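Long-range contacts in CRISPR-associated endonuclease Cas1 (Thermotoga maritima, PDB 4XTK), which probably acts as a metal-dependent double-stranded DNA endonuclease in CRISPR adaptive immunity, working in a complex with Cas2: residues F188-L192 and I256-F261; F195-L200 and F278-Y282. All coordinates share one frame; numbering follows the deposited sequence.

Interaction 1 (F188-L192 and I256-F261); sequences FANTL and INEKHF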
# COMPACT_ATOMS: atom_id res chain seq x y z
N PHE E 188 -13.59 -35.36 -6.30
CA PHE E 188 -12.33 -35.07 -6.98
C PHE E 188 -12.39 -33.75 -7.75
O PHE E 188 -11.54 -32.88 -7.56
CB PHE E 188 -11.97 -36.22 -7.93
CG PHE E 188 -11.69 -37.51 -7.22
CD1 PHE E 188 -11.11 -37.52 -5.97
CD2 PHE E 188 -12.00 -38.72 -7.82
CE1 PHE E 188 -10.84 -38.71 -5.32
CE2 PHE E 188 -11.74 -39.92 -7.18
CZ PHE E 188 -11.16 -39.91 -5.93
N ALA E 189 -13.40 -33.61 -8.61
CA ALA E 189 -13.49 -32.48 -9.52
C ALA E 189 -13.55 -31.14 -8.80
O ALA E 189 -12.87 -30.19 -9.19
CB ALA E 189 -14.70 -32.64 -10.43
N ASN E 190 -14.36 -31.05 -7.75
CA ASN E 190 -14.47 -29.79 -7.02
C ASN E 190 -13.21 -29.46 -6.22
O ASN E 190 -12.92 -28.29 -5.96
CB ASN E 190 -15.70 -29.79 -6.11
CG ASN E 190 -16.99 -29.63 -6.88
OD1 ASN E 190 -17.25 -28.58 -7.46
ND2 ASN E 190 -17.83 -30.67 -6.88
N THR E 191 -12.46 -30.48 -5.83
CA THR E 191 -11.18 -30.26 -5.18
C THR E 191 -10.21 -29.59 -6.16
O THR E 191 -9.43 -28.72 -5.78
CB THR E 191 -10.56 -31.57 -4.68
OG1 THR E 191 -11.42 -32.14 -3.69
CG2 THR E 191 -9.19 -31.32 -4.06
N LEU E 192 -10.28 -30.01 -7.42
CA LEU E 192 -9.44 -29.44 -8.46
C LEU E 192 -9.88 -28.03 -8.84
O LEU E 192 -9.05 -27.11 -8.88
CB LEU E 192 -9.45 -30.34 -9.70
CG LEU E 192 -8.68 -31.65 -9.54
CD1 LEU E 192 -8.95 -32.55 -10.72
CD2 LEU E 192 -7.19 -31.39 -9.39
N ILE E 256 -3.86 -36.27 -13.72
CA ILE E 256 -4.46 -36.23 -12.40
C ILE E 256 -5.47 -37.37 -12.30
O ILE E 256 -6.36 -37.49 -13.15
CB ILE E 256 -5.15 -34.88 -12.13
CG1 ILE E 256 -4.13 -33.75 -11.99
CG2 ILE E 256 -6.03 -34.97 -10.88
CD1 ILE E 256 -3.32 -33.79 -10.70
N ASN E 257 -5.32 -38.21 -11.29
CA ASN E 257 -6.31 -39.24 -11.01
C ASN E 257 -6.42 -39.52 -9.52
O ASN E 257 -5.86 -38.79 -8.70
CB ASN E 257 -5.99 -40.53 -11.77
CG ASN E 257 -4.59 -41.03 -11.51
OD1 ASN E 257 -4.24 -41.38 -10.39
ND2 ASN E 257 -3.78 -41.08 -12.56
N GLU E 258 -7.14 -40.59 -9.19
CA GLU E 258 -7.48 -40.90 -7.80
C GLU E 258 -6.27 -41.12 -6.90
O GLU E 258 -6.38 -41.05 -5.67
CB GLU E 258 -8.40 -42.13 -7.75
CG GLU E 258 -7.83 -43.38 -8.42
CD GLU E 258 -8.00 -43.38 -9.93
OE1 GLU E 258 -8.55 -42.40 -10.47
OE2 GLU E 258 -7.57 -44.36 -10.57
N LYS E 259 -5.11 -41.38 -7.49
CA LYS E 259 -3.91 -41.60 -6.69
C LYS E 259 -3.39 -40.29 -6.09
O LYS E 259 -2.52 -40.31 -5.22
CB LYS E 259 -2.82 -42.27 -7.54
CG LYS E 259 -1.89 -41.33 -8.27
CD LYS E 259 -0.97 -42.11 -9.21
CE LYS E 259 0.07 -41.21 -9.85
NZ LYS E 259 0.77 -41.90 -10.97
N HIS E 260 -3.93 -39.17 -6.56
CA HIS E 260 -3.47 -37.85 -6.14
C HIS E 260 -4.28 -37.20 -5.01
O HIS E 260 -4.06 -36.03 -4.68
CB HIS E 260 -3.45 -36.91 -7.35
CG HIS E 260 -2.48 -37.33 -8.41
ND1 HIS E 260 -2.87 -37.95 -9.58
CD2 HIS E 260 -1.13 -37.25 -8.47
CE1 HIS E 260 -1.81 -38.21 -10.32
NE2 HIS E 260 -0.74 -37.80 -9.66
N PHE E 261 -5.22 -37.94 -4.43
CA PHE E 261 -6.07 -37.37 -3.38
C PHE E 261 -6.00 -38.12 -2.05
O PHE E 261 -5.79 -39.33 -2.02
CB PHE E 261 -7.52 -37.31 -3.85
CG PHE E 261 -7.74 -36.45 -5.05
CD1 PHE E 261 -7.58 -36.97 -6.33
CD2 PHE E 261 -8.14 -35.13 -4.91
CE1 PHE E 261 -7.80 -36.18 -7.45
CE2 PHE E 261 -8.36 -34.33 -6.02
CZ PHE E 261 -8.19 -34.86 -7.29
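Ile256 begins the contact by laying its CG2 methyl against Leu192. CG2 lies 3.8 Å from Leu192 CD1, and the two side chains run past each other in opposite directions. Both are buried, and both also pack on helix 230-252 and helix 272-287. The side chain of Asn257 makes no contact with 188-192 and shapes the loop instead. Its OD1 accepts from Lys259 N at 3.0 Å, on a lone pair, which makes an Asx turn. Its backbone N reaches His260 ND1 at 3.0 Å, close to the ring plane and nearly straight at 178°. Together these bonds fix the short 3-10 turn 258-260.

Glu258 offers its aliphatic root to the helix. Its CB is 4.0 Å from Phe188 CZ, while its carboxylate forms salt bridges with Arg254 and Arg174. The two arginines probably balance its charge beside the apolar side chains.

Phe261 makes the broadest contact of the loop. Its CG stands anti to its own carbonyl carbon (chi1 -62°), which sets one face of the ring against Phe188. Phe188 CD1 sits over that face, offset toward the rim, 3.6 Å from Phe261 CD1. The rings meet obliquely, planes 31° apart. Thr191 and Leu192 meet the same ring at its edge. Thr191 CG2 lies 3.7 Å from CE2 of Phe261, and Leu192 CG lies 4.0 Å from its CZ. The methyl of Thr191 makes this contact while its OG1 is bonded to the backbone O of Asn187.

No hydrogen bond crosses between the segments. This is apolar packing of an Asx-turn loop on the first turn of helix 188-208, within the helical domain of Cas1 and away from the predicted metal site.

Interaction 2 (F195-L200 and F278-Y282); sequences FGNSLL and FVKNY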
# COMPACT_ATOMS: atom_id res chain seq x y z
N PHE E 195 -9.03 -25.65 -6.19
CA PHE E 195 -7.59 -25.41 -6.16
C PHE E 195 -7.16 -24.50 -7.31
O PHE E 195 -6.43 -23.53 -7.09
CB PHE E 195 -6.83 -26.73 -6.22
CG PHE E 195 -5.35 -26.57 -6.11
CD1 PHE E 195 -4.76 -26.25 -4.89
CD2 PHE E 195 -4.54 -26.71 -7.23
CE1 PHE E 195 -3.38 -26.08 -4.79
CE2 PHE E 195 -3.16 -26.55 -7.13
CZ PHE E 195 -2.58 -26.24 -5.91
N GLY E 196 -7.62 -24.81 -8.52
CA GLY E 196 -7.32 -24.00 -9.68
C GLY E 196 -7.80 -22.56 -9.52
O GLY E 196 -7.07 -21.61 -9.82
N ASN E 197 -9.04 -22.40 -9.04
CA ASN E 197 -9.59 -21.07 -8.81
C ASN E 197 -8.74 -20.26 -7.85
O ASN E 197 -8.46 -19.09 -8.11
CB ASN E 197 -11.02 -21.17 -8.28
CG ASN E 197 -12.02 -21.41 -9.38
OD1 ASN E 197 -11.65 -21.46 -10.55
ND2 ASN E 197 -13.28 -21.57 -9.01
N SER E 198 -8.33 -20.88 -6.75
CA SER E 198 -7.49 -20.21 -5.77
C SER E 198 -6.20 -19.71 -6.43
O SER E 198 -5.78 -18.58 -6.19
CB SER E 198 -7.17 -21.14 -4.60
OG SER E 198 -6.11 -22.02 -4.92
N LEU E 199 -5.58 -20.55 -7.26
CA LEU E 199 -4.38 -20.15 -7.98
C LEU E 199 -4.65 -18.94 -8.87
O LEU E 199 -3.85 -18.01 -8.92
CB LEU E 199 -3.83 -21.30 -8.83
CG LEU E 199 -3.24 -22.48 -8.06
CD1 LEU E 199 -2.67 -23.53 -9.01
CD2 LEU E 199 -2.19 -21.99 -7.07
N LEU E 200 -5.78 -18.96 -9.57
CA LEU E 200 -6.15 -17.87 -10.46
C LEU E 200 -6.35 -16.57 -9.67
O LEU E 200 -5.81 -15.53 -10.05
CB LEU E 200 -7.42 -18.23 -11.26
CG LEU E 200 -7.94 -17.22 -12.29
CD1 LEU E 200 -6.81 -16.72 -13.17
CD2 LEU E 200 -9.01 -17.85 -13.15
N PHE E 278 -0.31 -29.98 -10.76
CA PHE E 278 -1.31 -29.00 -11.14
C PHE E 278 -0.69 -27.61 -11.29
O PHE E 278 -0.99 -26.88 -12.24
CB PHE E 278 -2.45 -28.97 -10.12
CG PHE E 278 -3.67 -28.23 -10.60
CD1 PHE E 278 -3.71 -26.85 -10.57
CD2 PHE E 278 -4.74 -28.92 -11.12
CE1 PHE E 278 -4.81 -26.18 -11.03
CE2 PHE E 278 -5.85 -28.25 -11.59
CZ PHE E 278 -5.88 -26.88 -11.54
N VAL E 279 0.17 -27.24 -10.35
CA VAL E 279 0.76 -25.92 -10.32
C VAL E 279 1.67 -25.69 -11.53
O VAL E 279 1.60 -24.64 -12.18
CB VAL E 279 1.55 -25.69 -9.01
CG1 VAL E 279 2.48 -24.50 -9.12
CG2 VAL E 279 0.58 -25.52 -7.84
N LYS E 280 2.51 -26.68 -11.85
CA LYS E 280 3.37 -26.60 -13.03
C LYS E 280 2.56 -26.44 -14.31
O LYS E 280 2.87 -25.59 -15.14
CB LYS E 280 4.26 -27.84 -13.13
CG LYS E 280 5.36 -27.92 -12.09
CD LYS E 280 6.19 -29.18 -12.26
CE LYS E 280 7.59 -29.04 -11.67
NZ LYS E 280 7.59 -29.15 -10.19
N ASN E 281 1.53 -27.27 -14.48
CA ASN E 281 0.66 -27.18 -15.64
C ASN E 281 -0.07 -25.85 -15.69
O ASN E 281 -0.25 -25.27 -16.76
CB ASN E 281 -0.36 -28.32 -15.64
CG ASN E 281 0.25 -29.63 -16.07
OD1 ASN E 281 0.30 -29.94 -17.26
ND2 ASN E 281 0.71 -30.41 -15.10
N TYR E 282 -0.48 -25.38 -14.51
CA TYR E 282 -1.12 -24.07 -14.39
C TYR E 282 -0.19 -22.98 -14.87
O TYR E 282 -0.58 -22.12 -15.65
CB TYR E 282 -1.54 -23.80 -12.94
CG TYR E 282 -2.08 -22.41 -12.71
CD1 TYR E 282 -3.43 -22.12 -12.89
CD2 TYR E 282 -1.24 -21.38 -12.29
CE1 TYR E 282 -3.92 -20.84 -12.66
CE2 TYR E 282 -1.73 -20.10 -12.06
CZ TYR E 282 -3.07 -19.84 -12.25
OH TYR E 282 -3.56 -18.57 -12.03
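The backbone O of Phe195, whose ring meets Phe278 and Val279 across the contact, is held by two donors from its own helix. Ser198 OG approaches to 2.7 Å of Phe195 O, tilted from the carbonyl plane. Leu199 N gives the regular helical bond to the same oxygen. The hydroxyl of Ser198 is thus satisfied within helix 188-208.

With CG of Phe195 opposite the backbone N about the first torsion (chi1 -176°), the edge of its ring points to the face of Phe278 in an offset edge-to-face pair, centroids 5.3 Å apart and planes at 79°. Phe195 CD2 and Phe278 CD1 are the nearest atoms of the two rings. Further round the same edge, Phe195 CZ lies 3.8 Å from Val279 CG2. Phe278 CE1 lies 3.6 Å from Gly196 CA, so the ring packs against the helix backbone.

One turn on, Leu199 lies over one face of Tyr282. Its CB is 3.9 Å from the centroid of that ring, near the ring normal, a CH-pi contact. Its CD1 reaches further back, 3.9 Å from Tyr282 CG, and also touches the edge of Phe278. The Leu199 and Tyr282 side chains run past each other in opposite directions, and Tyr282 OH is hydrogen-bonded to Thr203 OG1. Val242 of helix 230-252 packs on Tyr282 as well, and Leu246 of that helix packs on Phe278.

The axes of the two short helical segments approach to 11.1 Å and cross at -49°. Large aromatic side chains fill this wide spacing. This is helix-helix packing in the helical part of Cas1, near the predicted metal-binding residue Glu236. Apolar and aromatic contacts carry most of it, while the polar end of Tyr282 is satisfied by Thr203.

Interactions 1 and 2 share helix 188-208 and follow one another along it. Their centres lie 13 Å apart, and they join directly where Leu192 CD2 of interaction 1 packs 3.9 Å from Phe278 CD2 of interaction 2. The first few turns of the helix thus meet a loop and then helix 272-287 through a continuous apolar seam. Helix 230-252 packs against both contacts. Interaction 1 lies away from the predicted metal site. Interaction 2 comes nearer: the side chain of Leu200 is about 8 Å from that of Glu236 and about 11 Å from that of Glu155, both probable manganese ligands by analogy with relatives.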